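Local structure of putative diflavin flavoprotein A 3 (Nostoc sp., 3FNI) at residues I92-G97 and E101-L106; T79-V84 and L107-N112; D37-G42 and R51-R56; D19-A24 and Q126-N131. The protein probably passes electrons from NADH to oxygen, reducing it to water, and is represented here by its flavodoxin-like domain, a piece of a longer modular flavoprotein. One frame throughout, in Å; residues are numbered along the deposited sequence.

Contact 1: I92-G97 and E101-L106; sequences IFETGG and EPIDPL
Ile103, at the start of helix 103-112, meets Ile92 and Glu94 in the beta-alpha-beta unit formed by strand 89-93, helix 103-112 and strand 116-117 of this flavodoxin-like domain. Its two branches divide the work. The longer one, with CG1 anti to the backbone N (chi1 173°), runs against the strand, and its CD1 lies 3.6 Å from Ile92 CG2 as the two side chains slide past each other in opposite directions. The shorter branch turns to the loop, where Ile103 CG2 sits 3.6 Å from Glu94 OE2, so one carboxylate oxygen rests against a methyl group. A water bridges the segments here, donating to Glu94 OE2 and accepting from the backbone N of Ile103, whose N lies 2.9 Å from the water oxygen. The other oxygen, Glu94 OE1, accepts a hydrogen bond from the backbone N of Ile124, tying the loop to the chain beyond the unit. One turn further on, Leu106 continues the apolar seam. Ile92 thus meets the helix with two branches, CG2 on Ile103 and CD1 on Leu106, and it also packs on Leu107 and Phe110. Both CG and CD2 of Leu106 approach the Ile92 methyl, Leu106 CG lying 4.0 Å from Ile92 CD1.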
loop_
_atom_site.group_PDB
_atom_site.type_symbol
_atom_site.label_atom_id
_atom_site.label_comp_id
_atom_site.label_asym_id
_atom_site.label_seq_id
_atom_site.Cartn_x
_atom_site.Cartn_y
_atom_site.Cartn_z
ATOM N N ILE A 92 -2.623 -0.313 -4.923
ATOM C CA ILE A 92 -1.333 -0.892 -5.297
ATOM C C ILE A 92 -0.634 -0.144 -6.433
ATOM O O ILE A 92 -1.271 0.266 -7.404
ATOM C CB ILE A 92 -1.514 -2.385 -5.707
ATOM C CG1 ILE A 92 -2.086 -3.175 -4.514
ATOM C CG2 ILE A 92 -0.182 -2.973 -6.181
ATOM C CD1 ILE A 92 -2.451 -4.628 -4.811
ATOM N N PHE A 93 0.682 0.028 -6.314
ATOM C CA PHE A 93 1.439 0.713 -7.351
ATOM C C PHE A 93 2.626 -0.082 -7.857
ATOM O O PHE A 93 3.200 -0.899 -7.129
ATOM C CB PHE A 93 1.912 2.090 -6.862
ATOM C CG PHE A 93 2.917 2.042 -5.738
ATOM C CD1 PHE A 93 4.282 1.951 -6.001
ATOM C CD2 PHE A 93 2.498 2.122 -4.412
ATOM C CE1 PHE A 93 5.212 1.949 -4.962
ATOM C CE2 PHE A 93 3.422 2.119 -3.367
ATOM C CZ PHE A 93 4.778 2.034 -3.643
ATOM N N GLU A 94 2.961 0.153 -9.128
ATOM C CA GLU A 94 4.101 -0.476 -9.786
ATOM C C GLU A 94 5.279 0.411 -9.426
ATOM O O GLU A 94 5.087 1.566 -9.052
ATOM C CB GLU A 94 3.940 -0.490 -11.312
ATOM C CG GLU A 94 2.835 -1.368 -11.845
ATOM C CD GLU A 94 2.984 -1.646 -13.343
ATOM O OE1 GLU A 94 3.592 -0.822 -14.052
ATOM O OE2 GLU A 94 2.485 -2.682 -13.813
ATOM N N THR A 95 6.495 -0.103 -9.561
ATOM C CA THR A 95 7.670 0.678 -9.191
ATOM C C THR A 95 8.459 1.280 -10.343
ATOM O O THR A 95 9.177 2.258 -10.152
ATOM C CB THR A 95 8.647 -0.174 -8.374
ATOM O OG1 THR A 95 9.230 -1.166 -9.231
ATOM C CG2 THR A 95 7.918 -0.861 -7.218
ATOM N N GLY A 96 8.329 0.701 -11.529
ATOM C CA GLY A 96 9.081 1.200 -12.660
ATOM C C GLY A 96 10.523 0.729 -12.537
ATOM O O GLY A 96 11.418 1.295 -13.159
ATOM N N GLY A 97 10.746 -0.307 -11.728
ATOM C CA GLY A 97 12.087 -0.834 -11.530
ATOM C C GLY A 97 12.526 -1.845 -12.575
ATOM O O GLY A 97 13.718 -2.123 -12.710
ATOM N N GLU A 101 6.734 -7.690 -9.861
ATOM C CA GLU A 101 5.991 -8.929 -9.810
ATOM C C GLU A 101 4.667 -8.545 -10.475
ATOM O O GLU A 101 4.274 -7.379 -10.436
ATOM C CB GLU A 101 5.769 -9.316 -8.347
ATOM C CG GLU A 101 5.347 -10.747 -8.125
ATOM C CD GLU A 101 6.462 -11.729 -8.402
ATOM O OE1 GLU A 101 7.522 -11.621 -7.746
ATOM O OE2 GLU A 101 6.280 -12.606 -9.273
ATOM N N PRO A 102 3.970 -9.506 -11.105
ATOM C CA PRO A 102 2.693 -9.176 -11.754
ATOM C C PRO A 102 1.739 -8.516 -10.770
ATOM O O PRO A 102 1.348 -9.124 -9.774
ATOM C CB PRO A 102 2.174 -10.533 -12.220
ATOM C CG PRO A 102 3.424 -11.313 -12.451
ATOM C CD PRO A 102 4.300 -10.930 -11.280
ATOM N N ILE A 103 1.359 -7.276 -11.051
ATOM C CA ILE A 103 0.454 -6.549 -10.170
ATOM C C ILE A 103 -0.973 -7.110 -10.171
ATOM O O ILE A 103 -1.567 -7.302 -9.113
ATOM C CB ILE A 103 0.435 -5.038 -10.528
ATOM C CG1 ILE A 103 -0.643 -4.318 -9.711
ATOM C CG2 ILE A 103 0.212 -4.853 -12.020
ATOM C CD1 ILE A 103 -0.550 -2.813 -9.779
ATOM N N ASP A 104 -1.512 -7.394 -11.349
ATOM C CA ASP A 104 -2.873 -7.914 -11.455
ATOM C C ASP A 104 -3.198 -9.087 -10.551
ATOM O O ASP A 104 -4.229 -9.082 -9.884
ATOM C CB ASP A 104 -3.175 -8.263 -12.904
ATOM C CG ASP A 104 -3.235 -7.033 -13.775
ATOM O OD1 ASP A 104 -4.125 -6.182 -13.537
ATOM O OD2 ASP A 104 -2.392 -6.908 -14.681
ATOM N N PRO A 105 -2.333 -10.117 -10.525
ATOM C CA PRO A 105 -2.578 -11.278 -9.671
ATOM C C PRO A 105 -2.801 -10.877 -8.214
ATOM O O PRO A 105 -3.655 -11.437 -7.532
ATOM C CB PRO A 105 -1.315 -12.107 -9.861
ATOM C CG PRO A 105 -0.984 -11.844 -11.294
ATOM C CD PRO A 105 -1.169 -10.353 -11.398
ATOM N N LEU A 106 -2.040 -9.898 -7.747
ATOM C CA LEU A 106 -2.164 -9.442 -6.375
ATOM C C LEU A 106 -3.433 -8.607 -6.180
ATOM O O LEU A 106 -4.081 -8.674 -5.139
ATOM C CB LEU A 106 -0.934 -8.624 -5.985
ATOM C CG LEU A 106 -0.861 -8.276 -4.499
ATOM C CD1 LEU A 106 -0.799 -9.559 -3.686
ATOM C CD2 LEU A 106 0.358 -7.407 -4.229
HETATM O O HOH W 1 3.079 -5.696 -12.827
#

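Contact 2: T79-V84 and L107-N112; sequences TILGSV and LSKFRN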
loop_
_atom_site.group_PDB
_atom_site.type_symbol
_atom_site.label_atom_id
_atom_site.label_comp_id
_atom_site.label_asym_id
_atom_site.label_seq_id
_atom_site.Cartn_x
_atom_site.Cartn_y
_atom_site.Cartn_z
ATOM N N THR A 79 1.913 -12.945 4.870
ATOM C CA THR A 79 1.468 -12.543 6.194
ATOM C C THR A 79 0.440 -11.420 6.092
ATOM O O THR A 79 -0.536 -11.397 6.840
ATOM C CB THR A 79 2.659 -12.079 7.044
ATOM O OG1 THR A 79 3.699 -13.062 6.974
ATOM C CG2 THR A 79 2.249 -11.897 8.490
ATOM N N ILE A 80 0.659 -10.497 5.161
ATOM C CA ILE A 80 -0.259 -9.377 4.982
ATOM C C ILE A 80 -1.599 -9.876 4.438
ATOM O O ILE A 80 -2.662 -9.424 4.869
ATOM C CB ILE A 80 0.334 -8.313 4.014
ATOM C CG1 ILE A 80 1.587 -7.682 4.632
ATOM C CG2 ILE A 80 -0.695 -7.228 3.734
ATOM C CD1 ILE A 80 2.309 -6.698 3.712
ATOM N N LEU A 81 -1.531 -10.817 3.499
ATOM C CA LEU A 81 -2.718 -11.403 2.884
ATOM C C LEU A 81 -3.562 -12.164 3.899
ATOM O O LEU A 81 -4.775 -12.296 3.737
ATOM C CB LEU A 81 -2.313 -12.339 1.744
ATOM C CG LEU A 81 -1.784 -11.671 0.469
ATOM C CD1 LEU A 81 -1.208 -12.726 -0.466
ATOM C CD2 LEU A 81 -2.906 -10.896 -0.205
ATOM N N GLY A 82 -2.918 -12.671 4.943
ATOM C CA GLY A 82 -3.651 -13.392 5.960
ATOM C C GLY A 82 -3.966 -12.531 7.165
ATOM O O GLY A 82 -4.665 -12.982 8.068
ATOM N N SER A 83 -3.474 -11.294 7.184
ATOM C CA SER A 83 -3.701 -10.407 8.330
ATOM C C SER A 83 -4.680 -9.288 8.047
ATOM O O SER A 83 -5.076 -8.538 8.945
ATOM C CB SER A 83 -2.381 -9.803 8.782
ATOM O OG SER A 83 -1.475 -10.816 9.172
ATOM N N VAL A 84 -5.056 -9.191 6.783
ATOM C CA VAL A 84 -5.975 -8.177 6.308
ATOM C C VAL A 84 -7.416 -8.608 6.544
ATOM O O VAL A 84 -7.687 -9.787 6.760
ATOM C CB VAL A 84 -5.726 -7.936 4.806
ATOM C CG1 VAL A 84 -6.881 -7.220 4.177
ATOM C CG2 VAL A 84 -4.460 -7.126 4.631
ATOM N N LEU A 107 -3.765 -7.810 -7.188
ATOM C CA LEU A 107 -4.955 -6.970 -7.165
ATOM C C LEU A 107 -6.180 -7.859 -6.950
ATOM O O LEU A 107 -7.050 -7.549 -6.139
ATOM C CB LEU A 107 -5.066 -6.230 -8.499
ATOM C CG LEU A 107 -5.241 -4.710 -8.529
ATOM C CD1 LEU A 107 -4.436 -4.051 -7.448
ATOM C CD2 LEU A 107 -4.825 -4.194 -9.906
ATOM N N SER A 108 -6.222 -8.977 -7.674
ATOM C CA SER A 108 -7.332 -9.926 -7.593
ATOM C C SER A 108 -7.386 -10.683 -6.266
ATOM O O SER A 108 -8.460 -11.074 -5.813
ATOM C CB SER A 108 -7.254 -10.928 -8.751
ATOM O OG SER A 108 -7.344 -10.275 -10.009
ATOM N N LYS A 109 -6.235 -10.905 -5.648
ATOM C CA LYS A 109 -6.227 -11.599 -4.372
ATOM C C LYS A 109 -6.904 -10.751 -3.304
ATOM O O LYS A 109 -7.610 -11.279 -2.456
ATOM C CB LYS A 109 -4.803 -11.936 -3.941
ATOM C CG LYS A 109 -4.187 -13.060 -4.732
ATOM C CD LYS A 109 -2.889 -13.511 -4.109
ATOM C CE LYS A 109 -2.305 -14.677 -4.879
ATOM N NZ LYS A 109 -1.164 -15.295 -4.149
ATOM N N PHE A 110 -6.707 -9.438 -3.345
ATOM C CA PHE A 110 -7.328 -8.584 -2.339
ATOM C C PHE A 110 -8.813 -8.430 -2.616
ATOM O O PHE A 110 -9.632 -8.433 -1.694
ATOM C CB PHE A 110 -6.656 -7.209 -2.292
ATOM C CG PHE A 110 -5.338 -7.204 -1.580
ATOM C CD1 PHE A 110 -5.275 -7.342 -0.194
ATOM C CD2 PHE A 110 -4.151 -7.068 -2.299
ATOM C CE1 PHE A 110 -4.044 -7.340 0.468
ATOM C CE2 PHE A 110 -2.914 -7.065 -1.654
ATOM C CZ PHE A 110 -2.856 -7.203 -0.265
ATOM N N ARG A 111 -9.165 -8.304 -3.886
ATOM C CA ARG A 111 -10.565 -8.161 -4.252
ATOM C C ARG A 111 -11.354 -9.412 -3.875
ATOM O O ARG A 111 -12.512 -9.322 -3.467
ATOM C CB ARG A 111 -10.705 -7.891 -5.753
ATOM C CG ARG A 111 -12.151 -7.862 -6.215
ATOM C CD ARG A 111 -12.282 -7.291 -7.611
ATOM N NE ARG A 111 -11.901 -5.887 -7.645
ATOM C CZ ARG A 111 -11.858 -5.152 -8.750
ATOM N NH1 ARG A 111 -12.175 -5.694 -9.916
ATOM N NH2 ARG A 111 -11.506 -3.875 -8.686
ATOM N N ASN A 112 -10.724 -10.578 -4.005
ATOM C CA ASN A 112 -11.380 -11.835 -3.667
ATOM C C ASN A 112 -11.624 -11.905 -2.162
ATOM O O ASN A 112 -12.565 -12.553 -1.707
ATOM C CB ASN A 112 -10.522 -13.032 -4.100
ATOM C CG ASN A 112 -11.339 -14.315 -4.261
ATOM O OD1 ASN A 112 -12.201 -14.404 -5.136
ATOM N ND2 ASN A 112 -11.067 -15.312 -3.418
#
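With CG anti to the carbonyl carbon in both Leu81 (chi1 -72°) and Phe110 (chi1 -77°), the two side chains are brought across each other at about a right angle, with Leu81 CD2 over a face of the Phe110 ring. This methyl is 4.0 Å from the ring centroid and displaced toward the rim, a CH-pi contact in which the ring atom CZ lies closest at 3.7 Å. Val84 reaches the same ring at its edge, near the ring plane, with its CG2 4.2 Å from Phe110 CE1. Leu81's other methyl, CD1, rests 4.1 Å from Lys109 CD, so the extended aliphatic part of the lysine borders the seam on its exposed side. These contacts join the last part of helix 70-83, and Val84 beyond it, to helix 103-112 in the flavodoxin-like fold. On the sheet side, Phe110 also touches Val90 and Ile92 of strand 89-93. An alanine in place of Phe110 is likely to open a gap between the helices, with Leu81 CD2 deprived of its aromatic face and Val84 of the ring edge. No hydrogen bond or salt bridge crosses between the segments; the pairing therefore depends on dispersion and shape, with the lysine contributing its methylenes rather than its charge.

Contact 3: D37-G42 and R51-R56; sequences DVVDLG and RELVGR
Strand 35-40, an outermost strand of the parallel sheet within this chain, meets the helix that follows it, 47-55, through two neighbouring contacts, one apolar and one ionic. In this flavodoxin-like alpha/beta fold, the helix runs back alongside the strand, roughly antiparallel to it, with the CB of Leu53 directed at it. The two leucine methyls reach different residues: CD2 presses on Val39 CG2 at 3.3 Å, tighter than usual van der Waals contact, while CD1 touches Asp37 CB at 3.7 Å. Val39 and Asp37, two positions apart on the strand, both direct their side chains at the helix.

Beyond Leu53, Arg56 closes the pairing. Although its CG takes the hindered position between the backbone N and the carbonyl carbon (chi1 66°), its chain then extends from CG to NE and carries the guanidinium to the aspartate. The salt bridge is end-on: NH2 donates to Asp37 OD2 at 3.0 Å, almost straight at 176°, and NH1 donates to OD1 at 3.3 Å. Both oxygens lie close to the guanidinium plane, yet both are met from above the carboxylate plane, the two planes being 64° apart. Leu53 CD1 lies over one guanidinium face, 3.7 Å above its plane and displaced toward the rim.

Asp37 OD1 is also hydrogen-bonded to Ser6 OG, at the start of the neighbouring strand 6-11. An asparagine at Asp37 would probably weaken the hold on Arg56, leaving the guanidinium without its countercharge and freer to swing away. Bound by Arg56 and Ser6, the carboxylate is probably fixed in rotation and favoured in its charged form.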
loop_
_atom_site.group_PDB
_atom_site.type_symbol
_atom_site.label_atom_id
_atom_site.label_comp_id
_atom_site.label_asym_id
_atom_site.label_seq_id
_atom_site.Cartn_x
_atom_site.Cartn_y
_atom_site.Cartn_z
ATOM N N ASP A 37 1.804 4.317 8.537
ATOM C CA ASP A 37 2.881 3.469 9.040
ATOM C C ASP A 37 3.586 2.846 7.840
ATOM O O ASP A 37 2.968 2.158 7.026
ATOM C CB ASP A 37 2.345 2.370 9.969
ATOM C CG ASP A 37 1.804 2.922 11.286
ATOM O OD1 ASP A 37 0.658 3.417 11.311
ATOM O OD2 ASP A 37 2.529 2.873 12.297
ATOM N N VAL A 38 4.882 3.095 7.730
ATOM C CA VAL A 38 5.652 2.581 6.608
ATOM C C VAL A 38 6.460 1.341 6.976
ATOM O O VAL A 38 7.157 1.306 7.996
ATOM C CB VAL A 38 6.615 3.659 6.065
ATOM C CG1 VAL A 38 7.229 3.200 4.757
ATOM C CG2 VAL A 38 5.870 4.971 5.876
ATOM N N VAL A 39 6.367 0.329 6.125
ATOM C CA VAL A 39 7.073 -0.916 6.343
ATOM C C VAL A 39 7.863 -1.298 5.098
ATOM O O VAL A 39 7.324 -1.313 3.994
ATOM C CB VAL A 39 6.080 -2.048 6.684
ATOM C CG1 VAL A 39 6.824 -3.347 6.937
ATOM C CG2 VAL A 39 5.266 -1.661 7.904
ATOM N N ASP A 40 9.148 -1.581 5.277
ATOM C CA ASP A 40 9.997 -1.982 4.166
ATOM C C ASP A 40 9.881 -3.495 4.019
ATOM O O ASP A 40 10.211 -4.243 4.938
ATOM C CB ASP A 40 11.452 -1.577 4.432
ATOM C CG ASP A 40 12.425 -2.154 3.408
ATOM O OD1 ASP A 40 12.052 -2.300 2.229
ATOM O OD2 ASP A 40 13.576 -2.450 3.785
ATOM N N LEU A 41 9.380 -3.924 2.865
ATOM C CA LEU A 41 9.190 -5.337 2.556
ATOM C C LEU A 41 10.512 -6.056 2.331
ATOM O O LEU A 41 10.573 -7.286 2.363
ATOM C CB LEU A 41 8.328 -5.488 1.304
ATOM C CG LEU A 41 6.866 -5.058 1.401
ATOM C CD1 LEU A 41 6.202 -5.217 0.042
ATOM C CD2 LEU A 41 6.159 -5.894 2.456
ATOM N N GLY A 42 11.561 -5.280 2.084
ATOM C CA GLY A 42 12.872 -5.854 1.863
ATOM C C GLY A 42 13.583 -6.160 3.165
ATOM O O GLY A 42 14.351 -7.118 3.245
ATOM N N ARG A 51 1.431 -8.575 11.708
ATOM C CA ARG A 51 0.010 -8.932 11.683
ATOM C C ARG A 51 -0.770 -7.891 12.477
ATOM O O ARG A 51 -1.886 -7.525 12.117
ATOM C CB ARG A 51 -0.240 -10.298 12.331
ATOM C CG ARG A 51 0.330 -11.497 11.607
ATOM C CD ARG A 51 -0.341 -12.785 12.099
ATOM N NE ARG A 51 0.134 -13.956 11.368
ATOM C CZ ARG A 51 1.373 -14.430 11.445
ATOM N NH1 ARG A 51 2.265 -13.840 12.232
ATOM N NH2 ARG A 51 1.729 -15.480 10.720
ATOM N N GLU A 52 -0.171 -7.439 13.573
ATOM C CA GLU A 52 -0.785 -6.446 14.436
ATOM C C GLU A 52 -0.907 -5.105 13.750
ATOM O O GLU A 52 -1.884 -4.384 13.950
ATOM C CB GLU A 52 0.043 -6.236 15.690
ATOM C CG GLU A 52 -0.038 -7.322 16.720
ATOM C CD GLU A 52 0.518 -6.843 18.033
ATOM O OE1 GLU A 52 1.740 -6.566 18.098
ATOM O OE2 GLU A 52 -0.271 -6.718 18.995
ATOM N N LEU A 53 0.109 -4.756 12.970
ATOM C CA LEU A 53 0.104 -3.482 12.270
ATOM C C LEU A 53 -1.000 -3.468 11.235
ATOM O O LEU A 53 -1.807 -2.542 11.192
ATOM C CB LEU A 53 1.458 -3.230 11.605
ATOM C CG LEU A 53 1.538 -2.163 10.508
ATOM C CD1 LEU A 53 0.782 -0.896 10.891
ATOM C CD2 LEU A 53 3.000 -1.858 10.272
ATOM N N VAL A 54 -1.028 -4.499 10.401
ATOM C CA VAL A 54 -2.052 -4.598 9.373
ATOM C C VAL A 54 -3.412 -4.573 10.052
ATOM O O VAL A 54 -4.351 -3.941 9.566
ATOM C CB VAL A 54 -1.904 -5.904 8.566
ATOM C CG1 VAL A 54 -3.100 -6.087 7.646
ATOM C CG2 VAL A 54 -0.611 -5.860 7.749
ATOM N N GLY A 55 -3.496 -5.261 11.186
ATOM C CA GLY A 55 -4.730 -5.327 11.942
ATOM C C GLY A 55 -5.287 -3.986 12.392
ATOM O O GLY A 55 -6.506 -3.811 12.458
ATOM N N ARG A 56 -4.413 -3.037 12.709
ATOM C CA ARG A 56 -4.893 -1.734 13.151
ATOM C C ARG A 56 -4.897 -0.663 12.060
ATOM O O ARG A 56 -5.083 0.518 12.351
ATOM C CB ARG A 56 -4.103 -1.254 14.368
ATOM C CG ARG A 56 -2.653 -0.963 14.103
ATOM C CD ARG A 56 -2.009 -0.326 15.327
ATOM N NE ARG A 56 -0.580 -0.104 15.140
ATOM C CZ ARG A 56 -0.054 0.809 14.327
ATOM N NH1 ARG A 56 -0.827 1.609 13.608
ATOM N NH2 ARG A 56 1.257 0.913 14.229
#

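Contact 4: D19-A24 and Q126-N131; sequences DRLAQA and QTPTEN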
loop_
_atom_site.group_PDB
_atom_site.type_symbol
_atom_site.label_atom_id
_atom_site.label_comp_id
_atom_site.label_asym_id
_atom_site.label_seq_id
_atom_site.Cartn_x
_atom_site.Cartn_y
_atom_site.Cartn_z
ATOM N N ASP A 19 10.402 4.649 -3.614
ATOM C CA ASP A 19 10.589 5.656 -2.590
ATOM C C ASP A 19 9.821 6.942 -2.929
ATOM O O ASP A 19 9.073 7.463 -2.104
ATOM C CB ASP A 19 12.090 5.933 -2.426
ATOM C CG ASP A 19 12.821 4.838 -1.641
ATOM O OD1 ASP A 19 12.347 3.680 -1.595
ATOM O OD2 ASP A 19 13.893 5.136 -1.076
ATOM N N ARG A 20 9.988 7.441 -4.149
ATOM C CA ARG A 20 9.307 8.667 -4.554
ATOM C C ARG A 20 7.813 8.448 -4.803
ATOM O O ARG A 20 6.994 9.318 -4.507
ATOM C CB ARG A 20 9.980 9.251 -5.799
ATOM C CG ARG A 20 11.463 9.575 -5.595
ATOM C CD ARG A 20 12.079 10.158 -6.852
ATOM N NE ARG A 20 11.495 11.454 -7.192
ATOM C CZ ARG A 20 11.734 12.114 -8.321
ATOM N NH1 ARG A 20 12.551 11.599 -9.231
ATOM N NH2 ARG A 20 11.157 13.291 -8.541
ATOM N N LEU A 21 7.458 7.286 -5.338
ATOM C CA LEU A 21 6.057 6.982 -5.599
ATOM C C LEU A 21 5.276 6.877 -4.289
ATOM O O LEU A 21 4.174 7.431 -4.161
ATOM C CB LEU A 21 5.935 5.681 -6.398
ATOM C CG LEU A 21 6.412 5.784 -7.846
ATOM C CD1 LEU A 21 6.464 4.411 -8.455
ATOM C CD2 LEU A 21 5.495 6.692 -8.640
ATOM N N ALA A 22 5.854 6.178 -3.317
ATOM C CA ALA A 22 5.221 6.017 -2.015
ATOM C C ALA A 22 5.169 7.354 -1.281
ATOM O O ALA A 22 4.171 7.675 -0.639
ATOM C CB ALA A 22 5.974 4.989 -1.177
ATOM N N GLN A 23 6.237 8.139 -1.381
ATOM C CA GLN A 23 6.266 9.426 -0.712
ATOM C C GLN A 23 5.152 10.357 -1.198
ATOM O O GLN A 23 4.549 11.077 -0.405
ATOM C CB GLN A 23 7.623 10.105 -0.904
ATOM C CG GLN A 23 7.737 11.414 -0.146
ATOM C CD GLN A 23 7.457 11.231 1.336
ATOM O OE1 GLN A 23 6.643 11.947 1.922
ATOM N NE2 GLN A 23 8.132 10.266 1.949
ATOM N N ALA A 24 4.881 10.336 -2.498
ATOM C CA ALA A 24 3.845 11.174 -3.088
ATOM C C ALA A 24 2.481 10.756 -2.556
ATOM O O ALA A 24 1.666 11.596 -2.175
ATOM C CB ALA A 24 3.881 11.053 -4.619
ATOM N N GLN A 126 6.628 4.052 -18.122
ATOM C CA GLN A 126 7.713 4.976 -18.426
ATOM C C GLN A 126 8.233 5.644 -17.156
ATOM O O GLN A 126 7.597 5.568 -16.104
ATOM C CB GLN A 126 7.202 6.045 -19.392
ATOM C CG GLN A 126 6.651 5.480 -20.696
ATOM C CD GLN A 126 6.038 6.547 -21.581
ATOM O OE1 GLN A 126 4.980 7.099 -21.267
ATOM N NE2 GLN A 126 6.705 6.851 -22.692
ATOM N N THR A 127 9.382 6.307 -17.255
ATOM C CA THR A 127 9.959 6.994 -16.103
ATOM C C THR A 127 8.941 7.971 -15.528
ATOM O O THR A 127 8.403 8.818 -16.247
ATOM C CB THR A 127 11.233 7.760 -16.493
ATOM O OG1 THR A 127 12.217 6.831 -16.967
ATOM C CG2 THR A 127 11.791 8.525 -15.287
ATOM N N PRO A 128 8.667 7.872 -14.218
ATOM C CA PRO A 128 7.700 8.761 -13.568
ATOM C C PRO A 128 7.962 10.235 -13.845
ATOM O O PRO A 128 9.107 10.677 -13.844
ATOM C CB PRO A 128 7.857 8.424 -12.085
ATOM C CG PRO A 128 8.307 6.991 -12.111
ATOM C CD PRO A 128 9.312 6.993 -13.230
ATOM N N THR A 129 6.886 10.980 -14.085
ATOM C CA THR A 129 6.942 12.415 -14.354
ATOM C C THR A 129 6.225 13.110 -13.200
ATOM O O THR A 129 5.753 12.446 -12.273
ATOM C CB THR A 129 6.205 12.762 -15.660
ATOM O OG1 THR A 129 4.828 12.386 -15.541
ATOM C CG2 THR A 129 6.819 12.019 -16.833
ATOM N N GLU A 130 6.131 14.437 -13.241
ATOM C CA GLU A 130 5.431 15.133 -12.167
ATOM C C GLU A 130 3.928 14.875 -12.262
ATOM O O GLU A 130 3.209 15.049 -11.287
ATOM C CB GLU A 130 5.733 16.643 -12.184
ATOM C CG GLU A 130 7.152 16.991 -11.715
ATOM C CD GLU A 130 7.520 16.351 -10.364
ATOM O OE1 GLU A 130 8.696 15.939 -10.197
ATOM O OE2 GLU A 130 6.640 16.262 -9.472
ATOM N N ASN A 131 3.456 14.453 -13.432
ATOM C CA ASN A 131 2.031 14.153 -13.613
ATOM C C ASN A 131 1.758 12.811 -12.938
ATOM O O ASN A 131 0.650 12.538 -12.483
ATOM C CB ASN A 131 1.689 14.044 -15.102
ATOM C CG ASN A 131 1.755 15.373 -15.818
ATOM O OD1 ASN A 131 1.899 15.425 -17.038
ATOM N ND2 ASN A 131 1.633 16.460 -15.066
#
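Arg20, on helix 18-31, faces Glu130 in the first turn of the C-terminal helix, 130-152, on the exposed side of the contact. Its chain leaves with CG anti to the carbonyl carbon and bends at chi3 (65°), bringing NH2 to 4.0 Å from Glu130 OE1, a long salt bridge. The glutamate reaches back by a bend of its own: its CB points away from helix 18-31, but a turn at chi2 (-51°) swings the carboxylate round to the arginine. The two side chains cross at about a right angle, with guanidinium and carboxylate planes 39° apart, so the charged groups do not meet in a flat, paired geometry. Arg20 also touches Tyr133, three residues after Glu130.

Leu21, the next residue, supplies the buried half. Its CD2 comes to 4.5 Å from Pro128 CG, a loose apolar approach, and the same leucine packs on Tyr133 and Cys136 of the C-terminal helix and on Phe93 of strand 89-93. Tyr133 also touches Pro128, and so joins both halves of the contact. Between the proline and the glutamate, Thr129 occupies the N-cap position, its OG1 accepting a weak bond from Asn131 N at 3.3 Å.

The contact thus belongs to the pairing of helix 18-31 with the last helix, side by side on one face of the sheet, as the first and last helices pack in flavodoxin-like folds. With only a long ion pair and one loose apolar approach between the segments, direct attraction is probably modest here, and the charge pairing is likely to act as a diffuse electrostatic pull at the surface.

In the fold
All four contacts belong to one flavodoxin-like domain built round a parallel five-stranded sheet of order 2-1-3-4-5. Contact 3 closes first along the chain; contact 1 is nested inside the loop closed by contact 2, and contact 4 encloses them all. Contacts 1 and 2, centres 14 Å apart, share helix 103-112, tying it to strand 89-93 and to helix 70-83 respectively. Contact 2 also abuts contact 3, through Val84 and Val54, while contact 1 meets contact 4 where Phe93 and Glu94 approach helix 18-31. Contacts 2 and 4, centres 25 Å apart, lie on opposite sides of the chain's centre. With contact 3 holding edge strand 35-40 to helix 47-55 and contact 4 joining the first and last helices, the layered build is complete.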